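Local coordinates for hypothetical protein (Chlorobium tepidum, PDB 2HR2) that is of unknown function but, with its TPR-like superhelix of paired helices, may serve as a protein-binding scaffold, at residues Ala37-His42 with Phe55-His60; Leu84-Asn88 with Lys99-Ser103. All blocks are in the same frame, centred on the assembly; numbering follows the deposited sequence.

Interactions 1 and 2 come in series along a single all-helical chain, the first closing before the second opens, with their centres about 14 Å apart. Interaction 1 (37-42 with 55-60) joins helix 27-41 to helix 52-69; interaction 2 (84-88 with 99-103) joins helix 73-90 to helix 97-114. Helix 52-69 touches both helices of interaction 2. On the next helix in the chain, A57 packs on Y86, its CB 3.4 Å from Y86 CD2; on the next but one, F58 lies against L100, with F58 CG 3.5 Å from L100 CD1. Such contacts are expected of layered helices in a TPR-like superhelix.

Interaction 1 (Ala37-His42 with Phe55-His60); sequences AMEISH and FDAFCH
M38, a selenomethionine, lays its selenium over one face of the H60 imidazole, with SE 3.8 Å from the ring centroid and 21° off the normal. The two side chains cross at about a right angle. The chain of M38 bends at its last torsion, and farther back its CG meets C59 CB at 3.5 Å. Next to this, D56 reaches across to H42. The imidazole brings NE2 edge-on to OD2 in a weak hydrogen bond of 2.8 Å, bent to 130° at the hydrogen, with the ring and carboxylate planes tilted against each other. ND1 of H42 makes a weak bond to M38 O, a carbonyl that also accepts from S41 OG and the backbone N of H42.

On the buried side F55, with CG anti to the backbone N, points a ring edge at the carbonyl oxygen of A37 and sets CE2 3.7 Å from S41 CB. A serine here would probably open a gap beside A37 and S41 and leave F50 without its edge-to-face partner. The short axes run nearly antiparallel, at 164°, so helices 27-41 and 52-69 form a hairpin-like pair. Helix 4-24 covers A37, I40 and F55, while helix 73-90 packs against A57 and H60.

Interaction 2 (Leu84-Asn88 with Lys99-Ser103); sequences LHYFN and KLWIS
F87 and W101 run antiparallel alongside each other, each laying an aliphatic carbon over the other's ring. F87 CB sits 3.5 Å from the centroid of the W101 five-membered ring and only 4° off its normal, an almost vertical CH-pi contact. In return, W101 CA stands over the F87 ring, 3.9 Å from its centroid. The aromatic planes are close to parallel but displaced until little ring area is shared.

The first torsions set up this exchange. W101 holds CG opposite the backbone N (chi1 -168°), which carries the indole alongside helix 73-90, while F87 takes the other course, with CG beside its own N and anti to the carbonyl carbon, and sends its ring toward helix 97-114. The phenyl then ends at L100, CZ lying 4.0 Å from L100 CB. F87 O lies over a face of the indole, 3.5 Å from W101 CZ2. At the indole edge, L84 CD2 approaches W101 CD1 at 3.8 Å, and N88 brings OD1 obliquely to the indole, 3.6 Å from W101 NE1, not a hydrogen bond.

No hydrogen bond joins the segments. Farther out, M131 of helix 118-134 touches W101. Two successive helices joined by one pair of aromatic side chains that trade CH-pi contacts, their short axes at 130°, suit the stacked helices of a TPR-like alpha-alpha superhelix.

Interaction 1 (Ala37-His42 with Phe55-His60)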
# COMPACT_ATOMS: atom_id res chain seq x y z
N ALA A 37 9.03 -7.07 8.70
CA ALA A 37 8.58 -6.06 9.65
C ALA A 37 7.36 -6.54 10.44
O ALA A 37 7.28 -6.32 11.65
CB ALA A 37 8.26 -4.75 8.95
N MSE A 38 6.42 -7.20 9.77
CA MSE A 38 5.24 -7.75 10.44
C MSE A 38 5.59 -8.93 11.32
O MSE A 38 5.06 -9.06 12.42
CB MSE A 38 4.18 -8.16 9.43
CG MSE A 38 3.47 -6.98 8.80
SE MSE A 38 2.08 -7.47 7.48
CE MSE A 38 3.27 -8.06 5.93
N GLU A 39 6.46 -9.81 10.83
CA GLU A 39 6.90 -10.97 11.60
C GLU A 39 7.47 -10.52 12.94
O GLU A 39 7.17 -11.12 13.97
CB GLU A 39 7.93 -11.75 10.79
CG GLU A 39 8.36 -13.09 11.41
CD GLU A 39 9.20 -13.94 10.46
OE1 GLU A 39 9.48 -13.48 9.32
OE2 GLU A 39 9.59 -15.06 10.85
N ILE A 40 8.27 -9.46 12.92
CA ILE A 40 8.87 -8.90 14.13
C ILE A 40 7.82 -8.25 15.02
O ILE A 40 7.83 -8.45 16.24
CB ILE A 40 9.97 -7.85 13.79
CG1 ILE A 40 11.16 -8.52 13.11
CG2 ILE A 40 10.46 -7.15 15.06
CD1 ILE A 40 12.16 -7.56 12.50
N SER A 41 6.92 -7.47 14.43
CA SER A 41 5.89 -6.79 15.20
C SER A 41 4.98 -7.76 15.96
O SER A 41 4.52 -7.45 17.05
CB SER A 41 5.02 -5.88 14.32
OG SER A 41 4.13 -6.63 13.53
N HIS A 42 4.74 -8.93 15.37
CA HIS A 42 3.89 -9.94 16.02
C HIS A 42 4.61 -10.84 17.04
O HIS A 42 3.99 -11.75 17.58
CB HIS A 42 3.15 -10.77 14.97
CG HIS A 42 2.17 -9.97 14.17
ND1 HIS A 42 2.31 -9.74 12.82
CD2 HIS A 42 1.06 -9.30 14.56
CE1 HIS A 42 1.31 -8.98 12.40
NE2 HIS A 42 0.54 -8.70 13.43
N PHE A 55 0.19 -0.35 12.03
CA PHE A 55 1.48 -0.80 11.55
C PHE A 55 1.33 -1.89 10.49
O PHE A 55 2.00 -1.84 9.46
CB PHE A 55 2.34 -1.29 12.70
CG PHE A 55 3.75 -1.62 12.29
CD1 PHE A 55 4.68 -0.62 12.13
CD2 PHE A 55 4.13 -2.94 12.07
CE1 PHE A 55 5.98 -0.91 11.75
CE2 PHE A 55 5.43 -3.24 11.69
CZ PHE A 55 6.35 -2.23 11.53
N ASP A 56 0.45 -2.86 10.73
CA ASP A 56 0.20 -3.92 9.75
C ASP A 56 -0.39 -3.34 8.45
O ASP A 56 -0.06 -3.82 7.35
CB ASP A 56 -0.71 -5.01 10.33
CG ASP A 56 -0.02 -5.86 11.40
OD1 ASP A 56 1.23 -5.96 11.39
OD2 ASP A 56 -0.72 -6.45 12.24
N ALA A 57 -1.23 -2.32 8.57
CA ALA A 57 -1.80 -1.67 7.39
C ALA A 57 -0.72 -1.02 6.53
O ALA A 57 -0.75 -1.13 5.31
CB ALA A 57 -2.82 -0.62 7.81
N PHE A 58 0.23 -0.36 7.18
CA PHE A 58 1.33 0.30 6.49
C PHE A 58 2.19 -0.74 5.78
O PHE A 58 2.59 -0.54 4.63
CB PHE A 58 2.18 1.09 7.50
CG PHE A 58 1.54 2.36 8.00
CD1 PHE A 58 0.15 2.52 8.08
CD2 PHE A 58 2.34 3.38 8.49
CE1 PHE A 58 -0.40 3.69 8.58
CE2 PHE A 58 1.79 4.55 8.99
CZ PHE A 58 0.42 4.71 9.04
N CYS A 59 2.46 -1.86 6.45
CA CYS A 59 3.24 -2.95 5.87
C CYS A 59 2.54 -3.56 4.66
O CYS A 59 3.18 -3.83 3.64
CB CYS A 59 3.52 -4.04 6.91
SG CYS A 59 4.57 -3.54 8.28
N HIS A 60 1.23 -3.79 4.78
CA HIS A 60 0.44 -4.35 3.68
C HIS A 60 0.36 -3.41 2.47
O HIS A 60 0.33 -3.87 1.32
CB HIS A 60 -0.97 -4.72 4.13
CG HIS A 60 -1.05 -6.02 4.88
ND1 HIS A 60 -1.37 -6.08 6.21
CD2 HIS A 60 -0.86 -7.29 4.47
CE1 HIS A 60 -1.38 -7.35 6.60
NE2 HIS A 60 -1.07 -8.10 5.56

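Interaction 2 (Leu84-Asn88 with Lys99-Ser103)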
# COMPACT_ATOMS: atom_id res chain seq x y z
N LEU A 84 -6.64 -1.95 3.00
CA LEU A 84 -7.88 -1.20 2.83
C LEU A 84 -8.93 -1.54 3.88
O LEU A 84 -9.77 -0.69 4.21
CB LEU A 84 -8.43 -1.42 1.42
CG LEU A 84 -7.55 -0.85 0.30
CD1 LEU A 84 -7.99 -1.37 -1.06
CD2 LEU A 84 -7.54 0.67 0.32
N HIS A 85 -8.90 -2.76 4.42
CA HIS A 85 -9.82 -3.15 5.49
C HIS A 85 -9.63 -2.22 6.69
O HIS A 85 -10.59 -1.87 7.36
CB HIS A 85 -9.60 -4.62 5.90
CG HIS A 85 -10.56 -5.11 6.94
ND1 HIS A 85 -11.84 -5.52 6.63
CD2 HIS A 85 -10.42 -5.29 8.27
CE1 HIS A 85 -12.45 -5.92 7.74
NE2 HIS A 85 -11.61 -5.79 8.75
N TYR A 86 -8.39 -1.81 6.93
CA TYR A 86 -8.06 -0.88 8.00
C TYR A 86 -8.38 0.57 7.62
O TYR A 86 -9.04 1.28 8.38
CB TYR A 86 -6.58 -0.99 8.39
CG TYR A 86 -6.13 0.03 9.42
CD1 TYR A 86 -6.38 -0.18 10.78
CD2 TYR A 86 -5.46 1.19 9.05
CE1 TYR A 86 -5.98 0.75 11.73
CE2 TYR A 86 -5.05 2.12 9.99
CZ TYR A 86 -5.31 1.89 11.33
OH TYR A 86 -4.91 2.80 12.28
N PHE A 87 -7.92 1.01 6.45
CA PHE A 87 -8.13 2.39 6.02
C PHE A 87 -9.59 2.79 5.85
O PHE A 87 -9.96 3.93 6.13
CB PHE A 87 -7.34 2.72 4.74
CG PHE A 87 -5.85 2.71 4.92
CD1 PHE A 87 -5.23 3.56 5.82
CD2 PHE A 87 -5.05 1.89 4.14
CE1 PHE A 87 -3.86 3.56 5.97
CE2 PHE A 87 -3.67 1.89 4.28
CZ PHE A 87 -3.07 2.72 5.20
N ASN A 88 -10.44 1.87 5.39
CA ASN A 88 -11.85 2.18 5.23
C ASN A 88 -12.54 2.37 6.59
O ASN A 88 -13.50 3.13 6.70
CB ASN A 88 -12.57 1.11 4.39
CG ASN A 88 -12.10 1.10 2.94
OD1 ASN A 88 -11.43 2.03 2.46
ND2 ASN A 88 -12.47 0.05 2.22
N LYS A 99 -1.40 9.05 2.33
CA LYS A 99 -0.55 8.71 1.20
C LYS A 99 -0.50 7.19 0.99
O LYS A 99 -0.51 6.72 -0.15
CB LYS A 99 0.86 9.27 1.38
CG LYS A 99 0.90 10.79 1.39
CD LYS A 99 2.31 11.35 1.43
CE LYS A 99 3.02 11.10 2.75
NZ LYS A 99 4.39 11.70 2.71
N LEU A 100 -0.46 6.44 2.09
CA LEU A 100 -0.48 4.98 2.01
C LEU A 100 -1.87 4.45 1.65
O LEU A 100 -1.98 3.39 1.04
CB LEU A 100 0.05 4.36 3.31
CG LEU A 100 1.54 4.59 3.61
CD1 LEU A 100 1.92 4.05 4.98
CD2 LEU A 100 2.42 3.97 2.53
N TRP A 101 -2.92 5.16 2.04
CA TRP A 101 -4.29 4.77 1.70
C TRP A 101 -4.41 4.81 0.17
O TRP A 101 -4.79 3.83 -0.46
CB TRP A 101 -5.31 5.74 2.30
CG TRP A 101 -6.76 5.30 2.27
CD1 TRP A 101 -7.31 4.29 1.52
CD2 TRP A 101 -7.85 5.94 2.92
NE1 TRP A 101 -8.66 4.22 1.74
CE2 TRP A 101 -9.03 5.24 2.58
CE3 TRP A 101 -7.95 7.04 3.79
CZ2 TRP A 101 -10.28 5.59 3.07
CZ3 TRP A 101 -9.20 7.39 4.28
CH2 TRP A 101 -10.34 6.66 3.92
N ILE A 102 -4.05 5.96 -0.41
CA ILE A 102 -4.10 6.17 -1.86
C ILE A 102 -3.26 5.11 -2.58
O ILE A 102 -3.69 4.56 -3.59
CB ILE A 102 -3.64 7.60 -2.25
CG1 ILE A 102 -4.65 8.64 -1.75
CG2 ILE A 102 -3.49 7.74 -3.78
CD1 ILE A 102 -4.23 10.08 -1.93
N SER A 103 -2.08 4.83 -2.04
CA SER A 103 -1.19 3.81 -2.59
C SER A 103 -1.88 2.44 -2.67
O SER A 103 -1.79 1.75 -3.68
CB SER A 103 0.08 3.71 -1.73
OG SER A 103 0.89 2.62 -2.12